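Local coordinates for protein polyporopepsin (Irpex lacteus, PDB 1WKR) that cleaves proteins as a pepsin-like aspartic endopeptidase of broad specificity, with milk-clotting activity, at residues L30-G34 and V211-T215; L105-V110 and S124-D130; S146-T150 and L310-R315; T215-A221 and D305-T311. One frame throughout, in Å; residues are numbered along the deposited sequence.

Contact 1: L30-G34 and V211-T215; sequences LVDTG and VDTGT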
loop_
_atom_site.group_PDB
_atom_site.type_symbol
_atom_site.label_atom_id
_atom_site.label_comp_id
_atom_site.label_asym_id
_atom_site.label_seq_id
_atom_site.Cartn_x
_atom_site.Cartn_y
_atom_site.Cartn_z
ATOM N N LEU A 30 -6.353 -0.310 7.999
ATOM C CA LEU A 30 -5.517 0.262 6.944
ATOM C C LEU A 30 -5.120 -0.830 5.953
ATOM O O LEU A 30 -4.592 -1.875 6.338
ATOM C CB LEU A 30 -4.304 0.878 7.633
ATOM C CG LEU A 30 -3.360 1.758 6.772
ATOM C CD1 LEU A 30 -2.636 2.776 7.657
ATOM C CD2 LEU A 30 -2.317 0.898 6.029
ATOM N N VAL A 31 -5.361 -0.584 4.682
ATOM C CA VAL A 31 -5.056 -1.569 3.627
ATOM C C VAL A 31 -3.556 -1.594 3.369
ATOM O O VAL A 31 -2.986 -0.622 2.837
ATOM C CB VAL A 31 -5.784 -1.254 2.331
ATOM C CG1 VAL A 31 -5.374 -2.206 1.204
ATOM C CG2 VAL A 31 -7.303 -1.269 2.556
ATOM N N ASP A 32 -2.889 -2.714 3.725
ATOM C CA ASP A 32 -1.416 -2.746 3.628
ATOM C C ASP A 32 -0.915 -3.971 2.889
ATOM O O ASP A 32 -0.865 -5.073 3.416
ATOM C CB ASP A 32 -0.839 -2.708 5.059
ATOM C CG ASP A 32 0.601 -2.390 5.112
ATOM O OD1 ASP A 32 1.182 -1.956 4.058
ATOM O OD2 ASP A 32 1.261 -2.554 6.176
ATOM N N THR A 33 -0.455 -3.784 1.650
ATOM C CA THR A 33 0.272 -4.834 0.911
ATOM C C THR A 33 1.723 -4.891 1.321
ATOM O O THR A 33 2.411 -5.803 0.851
ATOM C CB THR A 33 0.125 -4.700 -0.587
ATOM O OG1 THR A 33 0.702 -3.432 -1.011
ATOM C CG2 THR A 33 -1.350 -4.744 -1.063
ATOM N N GLY A 34 2.193 -4.000 2.217
ATOM C CA GLY A 34 3.571 -4.018 2.693
ATOM C C GLY A 34 3.771 -4.716 4.023
ATOM O O GLY A 34 4.884 -4.672 4.552
ATOM N N VAL A 211 5.747 -2.858 -4.109
ATOM C CA VAL A 211 4.473 -2.140 -4.357
ATOM C C VAL A 211 3.689 -2.209 -3.088
ATOM O O VAL A 211 3.337 -3.315 -2.618
ATOM C CB VAL A 211 3.743 -2.782 -5.552
ATOM C CG1 VAL A 211 2.442 -2.010 -5.803
ATOM C CG2 VAL A 211 4.614 -2.814 -6.797
ATOM N N ASP A 212 3.405 -1.062 -2.499
ATOM C CA ASP A 212 2.920 -1.022 -1.112
ATOM C C ASP A 212 1.803 0.019 -0.985
ATOM O O ASP A 212 2.056 1.216 -0.928
ATOM C CB ASP A 212 4.081 -0.710 -0.168
ATOM C CG ASP A 212 3.663 -0.781 1.239
ATOM O OD1 ASP A 212 2.521 -1.160 1.582
ATOM O OD2 ASP A 212 4.528 -0.454 2.173
ATOM N N THR A 213 0.575 -0.461 -0.815
ATOM C CA THR A 213 -0.562 0.405 -0.554
ATOM C C THR A 213 -0.423 1.203 0.730
ATOM O O THR A 213 -1.093 2.225 0.876
ATOM C CB THR A 213 -1.870 -0.406 -0.482
ATOM O OG1 THR A 213 -1.750 -1.404 0.550
ATOM C CG2 THR A 213 -2.204 -1.129 -1.819
ATOM N N GLY A 214 0.361 0.680 1.703
ATOM C CA GLY A 214 0.521 1.274 3.043
ATOM C C GLY A 214 1.742 2.129 3.176
ATOM O O GLY A 214 2.164 2.463 4.306
ATOM N N THR A 215 2.390 2.502 2.055
ATOM C CA THR A 215 3.381 3.614 2.058
ATOM C C THR A 215 2.726 4.752 1.293
ATOM O O THR A 215 2.257 4.565 0.170
ATOM C CB THR A 215 4.684 3.188 1.405
ATOM O OG1 THR A 215 5.369 2.273 2.277
ATOM C CG2 THR A 215 5.630 4.356 1.178
HETATM O O HOH W 1 -3.221 2.241 2.705
HETATM O O HOH W 2 4.624 -5.118 -0.726
#
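T33 and T213 each reach across to the other's backbone, giving four hydrogen bonds in a near twofold pattern. T33 N donates to T213 OG1 (2.9 Å), and T213 N to T33 OG1 (3.0 Å). Each hydroxyl, having accepted, passes its own proton on: T213 OG1 to V31 O at 2.7 Å, from above the carbonyl plane, and T33 OG1 to V211 O at 3.1 Å. Both side chains set OG1 between their own backbone N and carbonyl carbon (chi1 62° and 58°), which turns the hydroxyls to the opposing segment while the methyls meet each other. This is the fireman's grip of pepsin-like proteinases, in which two Asp-Thr-Gly turns, one from each lobe, bring the catalytic aspartates together. The carboxylates of D32 and D212 lie nearly coplanar, with planes 19° apart and D32 OD1 2.9 Å from D212 OD1. Two Asx turns hold them: G34 N donates to D32 OD1 and G214 N to D212 OD1 (2.8 Å), both from above the carboxylate plane. T215 OG1 adds a bond to D212 OD2 (2.9 Å), while S35 OG pairs with D32 OD2. The bound inhibitor is hydrogen-bonded by D32 OD1 and D212 OD2. With an alanine replacing D212, G214 N and T215 OG1 would probably lose their acceptor and D32 its catalytic mate. Water 2 joins T33 O to V211 O at one end of the grip.

Contact 2: L105-V110 and S124-D130; sequences LGVGPV and SIPTVTD
T127 OG1 is gripped from two directions: D130 N donates to it at 3.2 Å, and water 5, which donates to G108 O, lies within hydrogen-bonding distance. With its hydroxyl placed between the backbone N and carbonyl carbon (chi1 67°), T127 turns OG1 to the start of helix 128-134 and sends CG2 against G108 O, 3.6 Å away. The helix answers in kind, as T127 N donates almost straight (173°) to D130 OD2 at 3.3 Å, on the anti side of the carboxylate but tilted well out of its plane. T127 and D130 thus form a capping box. Were a valine to stand here, D130 N and water 5 would probably be left without their hydroxyl partner and the first turn would be less firmly capped. Farther along, V128 CG2 touches both V107 CG1 (3.7 Å) and L105 CD1 (4.0 Å), an apolar join extended by I84 and L79, which also touch V128. At the other end V110 fits into the bend that leads to the helix: its CG2 lies 3.4 Å from I125 O, and its CB is 3.5 Å from D130 OD2, whose partner oxygen OD1 is held by N141. Strand 103-106 runs between strands 25-32 and 39-40, the psi-shaped motif of the N-terminal lobe in this family, and the helix packs against its exit. Direct hydrogen bonds across the segments are absent; waters 3, 4, 5 and 6 relay G106 O, V107 O, G108 O and V110 N to the helix start, so the polar part depends on ordered solvent while methyl groups make the touch.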
loop_
_atom_site.group_PDB
_atom_site.type_symbol
_atom_site.label_atom_id
_atom_site.label_comp_id
_atom_site.label_asym_id
_atom_site.label_seq_id
_atom_site.Cartn_x
_atom_site.Cartn_y
_atom_site.Cartn_z
ATOM N N LEU A 105 -5.130 -4.186 7.830
ATOM C CA LEU A 105 -5.530 -5.373 7.053
ATOM C C LEU A 105 -4.270 -5.847 6.293
ATOM O O LEU A 105 -3.821 -5.149 5.379
ATOM C CB LEU A 105 -6.664 -5.073 6.102
ATOM C CG LEU A 105 -7.205 -6.320 5.359
ATOM C CD1 LEU A 105 -8.035 -7.155 6.303
ATOM C CD2 LEU A 105 -7.987 -5.940 4.152
ATOM N N GLY A 106 -3.688 -6.963 6.742
ATOM C CA GLY A 106 -2.371 -7.389 6.255
ATOM C C GLY A 106 -2.513 -8.281 5.049
ATOM O O GLY A 106 -2.895 -9.459 5.142
ATOM N N VAL A 107 -2.269 -7.693 3.877
ATOM C CA VAL A 107 -2.438 -8.387 2.566
ATOM C C VAL A 107 -1.115 -8.502 1.806
ATOM O O VAL A 107 -1.100 -8.887 0.635
ATOM C CB VAL A 107 -3.579 -7.774 1.736
ATOM C CG1 VAL A 107 -4.942 -8.209 2.299
ATOM C CG2 VAL A 107 -3.506 -6.237 1.678
ATOM N N GLY A 108 -0.009 -8.286 2.511
ATOM C CA GLY A 108 1.323 -8.681 2.054
ATOM C C GLY A 108 1.414 -10.196 1.996
ATOM O O GLY A 108 0.501 -10.943 2.409
ATOM N N PRO A 109 2.525 -10.709 1.489
ATOM C CA PRO A 109 2.730 -12.183 1.405
ATOM C C PRO A 109 2.920 -12.745 2.801
ATOM O O PRO A 109 3.517 -12.151 3.682
ATOM C CB PRO A 109 4.006 -12.325 0.568
ATOM C CG PRO A 109 4.103 -10.983 -0.153
ATOM C CD PRO A 109 3.657 -9.985 0.868
ATOM N N VAL A 110 2.424 -13.995 2.974
ATOM C CA VAL A 110 2.452 -14.605 4.328
ATOM C C VAL A 110 3.842 -14.718 4.873
ATOM O O VAL A 110 3.976 -14.729 6.139
ATOM C CB VAL A 110 1.744 -15.999 4.296
ATOM C CG1 VAL A 110 2.444 -16.995 3.417
ATOM C CG2 VAL A 110 1.496 -16.518 5.724
ATOM N N SER A 124 4.156 -19.234 10.653
ATOM C CA SER A 124 3.481 -18.248 9.763
ATOM C C SER A 124 2.031 -18.083 10.159
ATOM O O SER A 124 1.418 -18.922 10.874
ATOM C CB SER A 124 3.520 -18.757 8.361
ATOM O OG SER A 124 2.644 -19.822 8.168
ATOM N N ILE A 125 1.415 -16.983 9.705
ATOM C CA ILE A 125 0.029 -16.600 10.026
ATOM C C ILE A 125 -0.686 -16.413 8.699
ATOM O O ILE A 125 -0.624 -15.300 8.097
ATOM C CB ILE A 125 -0.078 -15.338 10.844
ATOM C CG1 ILE A 125 0.874 -15.337 12.061
ATOM C CG2 ILE A 125 -1.512 -15.151 11.298
ATOM C CD1 ILE A 125 0.903 -14.008 12.740
ATOM N N PRO A 126 -1.380 -17.414 8.151
ATOM C CA PRO A 126 -2.126 -17.293 6.890
ATOM C C PRO A 126 -2.918 -15.984 6.850
ATOM O O PRO A 126 -3.627 -15.617 7.792
ATOM C CB PRO A 126 -2.984 -18.504 6.839
ATOM C CG PRO A 126 -2.187 -19.576 7.585
ATOM C CD PRO A 126 -1.487 -18.812 8.742
ATOM N N THR A 127 -2.839 -15.285 5.707
ATOM C CA THR A 127 -3.473 -13.978 5.609
ATOM C C THR A 127 -4.913 -14.096 5.263
ATOM O O THR A 127 -5.417 -15.201 4.921
ATOM C CB THR A 127 -2.758 -13.163 4.516
ATOM O OG1 THR A 127 -3.016 -13.793 3.239
ATOM C CG2 THR A 127 -1.242 -13.078 4.721
ATOM N N VAL A 128 -5.627 -12.991 5.333
ATOM C CA VAL A 128 -7.035 -13.010 4.932
ATOM C C VAL A 128 -7.197 -13.543 3.551
ATOM O O VAL A 128 -8.125 -14.354 3.284
ATOM C CB VAL A 128 -7.719 -11.622 5.077
ATOM C CG1 VAL A 128 -7.810 -11.255 6.556
ATOM C CG2 VAL A 128 -7.032 -10.517 4.282
ATOM N N THR A 129 -6.319 -13.175 2.591
ATOM C CA THR A 129 -6.454 -13.642 1.219
ATOM C C THR A 129 -6.211 -15.162 1.146
ATOM O O THR A 129 -6.962 -15.890 0.499
ATOM C CB THR A 129 -5.431 -12.925 0.315
ATOM O OG1 THR A 129 -5.437 -11.521 0.681
ATOM C CG2 THR A 129 -5.808 -13.060 -1.133
ATOM N N ASP A 130 -5.151 -15.641 1.823
ATOM C CA ASP A 130 -4.864 -17.063 1.871
ATOM C C ASP A 130 -6.042 -17.863 2.431
ATOM O O ASP A 130 -6.370 -18.909 1.881
ATOM C CB ASP A 130 -3.644 -17.322 2.794
ATOM C CG ASP A 130 -2.375 -16.891 2.231
ATOM O OD1 ASP A 130 -2.209 -16.782 1.013
ATOM O OD2 ASP A 130 -1.428 -16.676 3.078
HETATM O O HOH W 3 -3.929 -11.049 7.072
HETATM O O HOH W 4 -2.854 -10.908 -0.350
HETATM O O HOH W 5 -1.338 -12.633 1.314
HETATM O O HOH W 6 0.226 -14.930 1.285
#

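Contact 3: S146-T150 and L310-R315; sequences SFEPT and LTFLER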
loop_
_atom_site.group_PDB
_atom_site.type_symbol
_atom_site.label_atom_id
_atom_site.label_comp_id
_atom_site.label_asym_id
_atom_site.label_seq_id
_atom_site.Cartn_x
_atom_site.Cartn_y
_atom_site.Cartn_z
ATOM N N SER A 146 -8.094 -1.117 -6.385
ATOM C CA SER A 146 -8.380 0.143 -7.055
ATOM C C SER A 146 -8.273 1.294 -6.092
ATOM O O SER A 146 -9.069 1.369 -5.110
ATOM C CB SER A 146 -9.756 0.094 -7.673
ATOM O OG SER A 146 -10.139 1.376 -8.180
ATOM N N PHE A 147 -7.321 2.192 -6.319
ATOM C CA PHE A 147 -7.261 3.518 -5.685
ATOM C C PHE A 147 -7.510 4.563 -6.745
ATOM O O PHE A 147 -7.382 4.306 -7.943
ATOM C CB PHE A 147 -5.899 3.743 -5.017
ATOM C CG PHE A 147 -5.572 2.885 -3.804
ATOM C CD1 PHE A 147 -6.478 2.089 -3.188
ATOM C CD2 PHE A 147 -4.314 3.002 -3.254
ATOM C CE1 PHE A 147 -6.155 1.384 -2.018
ATOM C CE2 PHE A 147 -3.943 2.292 -2.096
ATOM C CZ PHE A 147 -4.892 1.494 -1.486
ATOM N N GLU A 148 -7.904 5.769 -6.319
ATOM C CA GLU A 148 -8.161 6.872 -7.229
ATOM C C GLU A 148 -7.698 8.161 -6.603
ATOM O O GLU A 148 -7.673 8.277 -5.361
ATOM C CB GLU A 148 -9.674 6.973 -7.513
ATOM C CG GLU A 148 -10.215 5.785 -8.236
ATOM C CD GLU A 148 -11.716 5.853 -8.500
ATOM O OE1 GLU A 148 -12.393 6.857 -8.107
ATOM O OE2 GLU A 148 -12.186 4.843 -9.121
ATOM N N PRO A 149 -7.358 9.176 -7.409
ATOM C CA PRO A 149 -7.008 10.485 -6.810
ATOM C C PRO A 149 -8.195 11.052 -6.038
ATOM O O PRO A 149 -9.341 10.680 -6.252
ATOM C CB PRO A 149 -6.711 11.351 -8.057
ATOM C CG PRO A 149 -6.410 10.353 -9.146
ATOM C CD PRO A 149 -7.367 9.205 -8.889
ATOM N N THR A 150 -7.865 11.974 -5.152
ATOM C CA THR A 150 -8.901 12.556 -4.298
ATOM C C THR A 150 -8.750 14.107 -4.213
ATOM O O THR A 150 -7.647 14.627 -4.365
ATOM C CB THR A 150 -8.825 11.913 -2.989
ATOM O OG1 THR A 150 -9.997 12.350 -2.216
ATOM C CG2 THR A 150 -7.610 12.312 -2.152
ATOM N N LEU A 310 0.929 4.461 -2.215
ATOM C CA LEU A 310 -0.466 4.884 -2.470
ATOM C C LEU A 310 -0.564 5.940 -3.536
ATOM O O LEU A 310 -1.454 5.874 -4.365
ATOM C CB LEU A 310 -1.010 5.426 -1.106
ATOM C CG LEU A 310 -2.421 5.995 -1.115
ATOM C CD1 LEU A 310 -2.967 5.909 0.319
ATOM C CD2 LEU A 310 -2.455 7.448 -1.575
ATOM N N THR A 311 0.364 6.899 -3.575
ATOM C CA THR A 311 0.298 8.000 -4.512
ATOM C C THR A 311 0.560 7.520 -5.926
ATOM O O THR A 311 0.048 8.122 -6.891
ATOM C CB THR A 311 1.252 9.128 -4.117
ATOM O OG1 THR A 311 2.579 8.552 -3.818
ATOM C CG2 THR A 311 0.744 9.935 -2.928
ATOM N N PHE A 312 1.326 6.441 -6.110
ATOM C CA PHE A 312 1.483 5.811 -7.407
ATOM C C PHE A 312 0.222 5.019 -7.753
ATOM O O PHE A 312 -0.299 5.106 -8.901
ATOM C CB PHE A 312 2.719 4.874 -7.327
ATOM C CG PHE A 312 2.988 4.062 -8.590
ATOM C CD1 PHE A 312 2.429 2.802 -8.759
ATOM C CD2 PHE A 312 3.839 4.526 -9.576
ATOM C CE1 PHE A 312 2.694 2.043 -9.875
ATOM C CE2 PHE A 312 4.106 3.736 -10.714
ATOM C CZ PHE A 312 3.495 2.510 -10.845
ATOM N N LEU A 313 -0.308 4.259 -6.797
ATOM C CA LEU A 313 -1.451 3.388 -7.036
ATOM C C LEU A 313 -2.740 4.121 -7.214
ATOM O O LEU A 313 -3.716 3.581 -7.732
ATOM C CB LEU A 313 -1.543 2.379 -5.899
ATOM C CG LEU A 313 -0.331 1.449 -5.801
ATOM C CD1 LEU A 313 -0.348 0.658 -4.508
ATOM C CD2 LEU A 313 -0.264 0.512 -6.997
ATOM N N GLU A 314 -2.821 5.425 -6.828
ATOM C CA GLU A 314 -3.955 6.241 -7.206
ATOM C C GLU A 314 -4.103 6.392 -8.719
ATOM O O GLU A 314 -5.161 6.784 -9.206
ATOM C CB GLU A 314 -3.894 7.617 -6.542
ATOM C CG GLU A 314 -4.230 7.622 -5.061
ATOM C CD GLU A 314 -3.995 8.946 -4.399
ATOM O OE1 GLU A 314 -2.926 9.549 -4.681
ATOM O OE2 GLU A 314 -4.807 9.405 -3.603
ATOM N N ARG A 315 -3.026 6.100 -9.451
ATOM C CA ARG A 315 -2.995 6.236 -10.908
ATOM C C ARG A 315 -2.946 4.915 -11.648
ATOM O O ARG A 315 -3.051 4.932 -12.883
ATOM C CB ARG A 315 -1.827 7.112 -11.305
ATOM C CG ARG A 315 -1.834 8.515 -10.708
ATOM C CD ARG A 315 -2.989 9.356 -11.183
ATOM N NE ARG A 315 -3.069 10.700 -10.566
ATOM C CZ ARG A 315 -3.205 11.803 -11.250
ATOM N NH1 ARG A 315 -3.101 11.897 -12.582
ATOM N NH2 ARG A 315 -3.386 12.959 -10.554
HETATM O O HOH W 7 -6.045 2.136 -9.046
HETATM O O HOH W 8 -6.997 5.404 -10.652
#
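F147 leans from its loop against the short helix 310-313, and its atoms meet the helix in turn. CB comes first, 3.5 Å from L313 O and also close to E314 CA. With CG anti to the carbonyl carbon (chi1 -68°), the ring then swings along the helix, where CD2 packs obliquely on L313 CB at 3.9 Å. One atom farther out, CE2 reaches L310 CG (4.1 Å). The tip, CZ, goes beyond the helix to the CB of T213, and Y14 stacks on the ring. The backbone continues the join: water 8 donates to F147 O and to E314 O (2.7 Å), tying two carbonyls that cannot bond each other. The same E314 O also receives a CA-H...O contact from E148 CA at 3.6 Å and has P149 CD 3.3 Å away. E314 lays its aliphatic part over the peptide of E148 and P149, with CG 3.5 Å from E148 O, and carries its carboxylate on to N9, which bonds OE2. Near the tip of the proline ring, R315 NE lies 3.6 Å from P149 CG, while NH1 and NH2 of that arginine are held by A337 O and N270 OD1. Strands 142-146 and 316-321 are antiparallel neighbours, so the loop leaving one meets the helix entering the other, at the ends of two inner strands of the interlobe sheet that, in pepsin-like proteinases, joins the two halves of the molecule.

Contact 4: T215-A221 and D305-T311; sequences TTLTLIA and DFINGLT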
loop_
_atom_site.group_PDB
_atom_site.type_symbol
_atom_site.label_atom_id
_atom_site.label_comp_id
_atom_site.label_asym_id
_atom_site.label_seq_id
_atom_site.Cartn_x
_atom_site.Cartn_y
_atom_site.Cartn_z
ATOM N N THR A 215 2.390 2.502 2.055
ATOM C CA THR A 215 3.381 3.614 2.058
ATOM C C THR A 215 2.726 4.752 1.293
ATOM O O THR A 215 2.257 4.565 0.170
ATOM C CB THR A 215 4.684 3.188 1.405
ATOM O OG1 THR A 215 5.369 2.273 2.277
ATOM C CG2 THR A 215 5.630 4.356 1.178
ATOM N N THR A 216 2.694 5.953 1.866
ATOM C CA THR A 216 2.002 7.060 1.222
ATOM C C THR A 216 2.716 7.477 -0.066
ATOM O O THR A 216 2.127 7.583 -1.152
ATOM C CB THR A 216 1.916 8.279 2.136
ATOM O OG1 THR A 216 1.376 7.886 3.400
ATOM C CG2 THR A 216 1.019 9.363 1.538
ATOM N N LEU A 217 3.987 7.828 0.065
ATOM C CA LEU A 217 4.754 8.436 -0.997
ATOM C C LEU A 217 5.259 7.390 -2.000
ATOM O O LEU A 217 5.208 6.192 -1.750
ATOM C CB LEU A 217 5.955 9.203 -0.373
ATOM C CG LEU A 217 5.555 10.344 0.559
ATOM C CD1 LEU A 217 6.796 11.145 0.958
ATOM C CD2 LEU A 217 4.505 11.314 -0.023
ATOM N N THR A 218 5.705 7.883 -3.151
ATOM C CA THR A 218 6.416 7.077 -4.102
ATOM C C THR A 218 7.895 7.239 -3.766
ATOM O O THR A 218 8.480 8.345 -4.059
ATOM C CB THR A 218 6.024 7.498 -5.511
ATOM O OG1 THR A 218 4.615 7.223 -5.676
ATOM C CG2 THR A 218 6.764 6.728 -6.605
ATOM N N LEU A 219 8.464 6.302 -3.050
ATOM C CA LEU A 219 9.801 6.461 -2.500
ATOM C C LEU A 219 10.836 5.816 -3.384
ATOM O O LEU A 219 10.651 4.697 -3.905
ATOM C CB LEU A 219 9.882 5.829 -1.090
ATOM C CG LEU A 219 8.983 6.439 -0.015
ATOM C CD1 LEU A 219 9.177 5.658 1.309
ATOM C CD2 LEU A 219 9.315 7.917 0.166
ATOM N N ILE A 220 11.956 6.511 -3.543
ATOM C CA ILE A 220 13.074 6.003 -4.364
ATOM C C ILE A 220 14.375 6.133 -3.636
ATOM O O ILE A 220 14.545 7.014 -2.774
ATOM C CB ILE A 220 13.095 6.732 -5.772
ATOM C CG1 ILE A 220 13.290 8.261 -5.601
ATOM C CG2 ILE A 220 11.805 6.417 -6.503
ATOM C CD1 ILE A 220 13.337 9.002 -6.937
ATOM N N ALA A 221 15.298 5.246 -3.953
ATOM C CA ALA A 221 16.615 5.236 -3.302
ATOM C C ALA A 221 17.264 6.615 -3.304
ATOM O O ALA A 221 17.027 7.394 -4.210
ATOM C CB ALA A 221 17.544 4.238 -4.005
ATOM N N ASP A 305 14.842 -0.978 -3.292
ATOM C CA ASP A 305 15.397 0.342 -3.659
ATOM C C ASP A 305 14.318 1.333 -4.059
ATOM O O ASP A 305 14.628 2.454 -4.514
ATOM C CB ASP A 305 16.385 0.153 -4.806
ATOM C CG ASP A 305 17.622 -0.654 -4.471
ATOM O OD1 ASP A 305 17.903 -0.919 -3.266
ATOM O OD2 ASP A 305 18.365 -1.004 -5.418
ATOM N N PHE A 306 13.066 0.921 -3.937
ATOM C CA PHE A 306 11.930 1.815 -4.176
ATOM C C PHE A 306 10.684 1.240 -3.494
ATOM O O PHE A 306 10.644 0.009 -3.264
ATOM C CB PHE A 306 11.668 2.040 -5.724
ATOM C CG PHE A 306 11.277 0.768 -6.436
ATOM C CD1 PHE A 306 9.983 0.279 -6.417
ATOM C CD2 PHE A 306 12.239 0.035 -7.141
ATOM C CE1 PHE A 306 9.622 -0.872 -7.061
ATOM C CE2 PHE A 306 11.884 -1.122 -7.809
ATOM C CZ PHE A 306 10.600 -1.575 -7.771
ATOM N N ILE A 307 9.745 2.116 -3.267
ATOM C CA ILE A 307 8.379 1.700 -2.825
ATOM C C ILE A 307 7.415 2.460 -3.734
ATOM O O ILE A 307 7.308 3.701 -3.636
ATOM C CB ILE A 307 8.102 1.965 -1.347
ATOM C CG1 ILE A 307 9.117 1.252 -0.461
ATOM C CG2 ILE A 307 6.695 1.501 -1.027
ATOM C CD1 ILE A 307 8.989 1.488 1.026
ATOM N N ASN A 308 6.671 1.730 -4.566
ATOM C CA ASN A 308 5.564 2.333 -5.332
ATOM C C ASN A 308 4.373 2.356 -4.375
ATOM O O ASN A 308 3.731 1.320 -4.124
ATOM C CB ASN A 308 5.256 1.539 -6.595
ATOM C CG ASN A 308 6.383 1.501 -7.594
ATOM O OD1 ASN A 308 7.377 2.226 -7.508
ATOM N ND2 ASN A 308 6.241 0.628 -8.602
ATOM N N GLY A 309 4.090 3.535 -3.813
ATOM C CA GLY A 309 3.101 3.688 -2.747
ATOM C C GLY A 309 1.757 4.091 -3.200
ATOM O O GLY A 309 1.413 4.039 -4.387
ATOM N N LEU A 310 0.929 4.461 -2.215
ATOM C CA LEU A 310 -0.466 4.884 -2.470
ATOM C C LEU A 310 -0.564 5.940 -3.536
ATOM O O LEU A 310 -1.454 5.874 -4.365
ATOM C CB LEU A 310 -1.010 5.426 -1.106
ATOM C CG LEU A 310 -2.421 5.995 -1.115
ATOM C CD1 LEU A 310 -2.967 5.909 0.319
ATOM C CD2 LEU A 310 -2.455 7.448 -1.575
ATOM N N THR A 311 0.364 6.899 -3.575
ATOM C CA THR A 311 0.298 8.000 -4.512
ATOM C C THR A 311 0.560 7.520 -5.926
ATOM O O THR A 311 0.048 8.122 -6.891
ATOM C CB THR A 311 1.252 9.128 -4.117
ATOM O OG1 THR A 311 2.579 8.552 -3.818
ATOM C CG2 THR A 311 0.744 9.935 -2.928
HETATM O O HOH W 9 9.172 4.178 -6.699
#
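I307 faces L219 in a hydrogen-bonded antiparallel pair: L219 N donates to I307 O at 2.9 Å and I307 N to L219 O at 2.8 Å. Their side chains lie side by side on one face, CD1 to CD1 at 4.2 Å. I307 has CG2 anti to its own N and CG1 beside it (chi1 -58°), which brings CG2 against T215 CB (3.6 Å), the two side chains crossing at about a right angle. T215 contributes its backbone as well, since L310 N donates to T215 O (2.7 Å) just past G309, the N-cap of helix 310-313. T311 grips the neighbouring carbonyl twice: both its N and its OG1 donate to T216 O, the hydroxyl at 2.9 Å in the carbonyl plane, on a lone pair. T218 OG1 in turn donates to T311 OG1 at 3.1 Å, which probably helps fix the rotation of that hydroxyl. T216 also bonds the bound peptide, and its hydroxyl pairs with V12 O as well, so the helix start braces a residue that lines the cleft. Strand 306-308, antiparallel to 218-220 and parallel to 207-211, lies between them as the middle strand of the psi-shaped motif of the C-terminal lobe.

In the fold
Contacts 1, 3 and 4 all touch one another around the active site, while contact 2 touches contact 1 alone. Contact 1 lies about 2 Å from the centre of the molecule and joins the two lobes. Contact 2 meets it on the N-terminal side, through the adjoining strands 25-32 and 103-106; contact 4 meets it on the other, sharing T215. Contact 3 shares L310 and T311 with contact 4 and sits about 22 Å from contact 2, between centres, on the opposite side of the centre. Along the sequence, contact 2 falls within the span of contact 1, whereas contacts 1 and 3 interleave. Each catalytic loop is thus backed by its own lobe's psi motif, a duplicated design characteristic of pepsin-like enzymes.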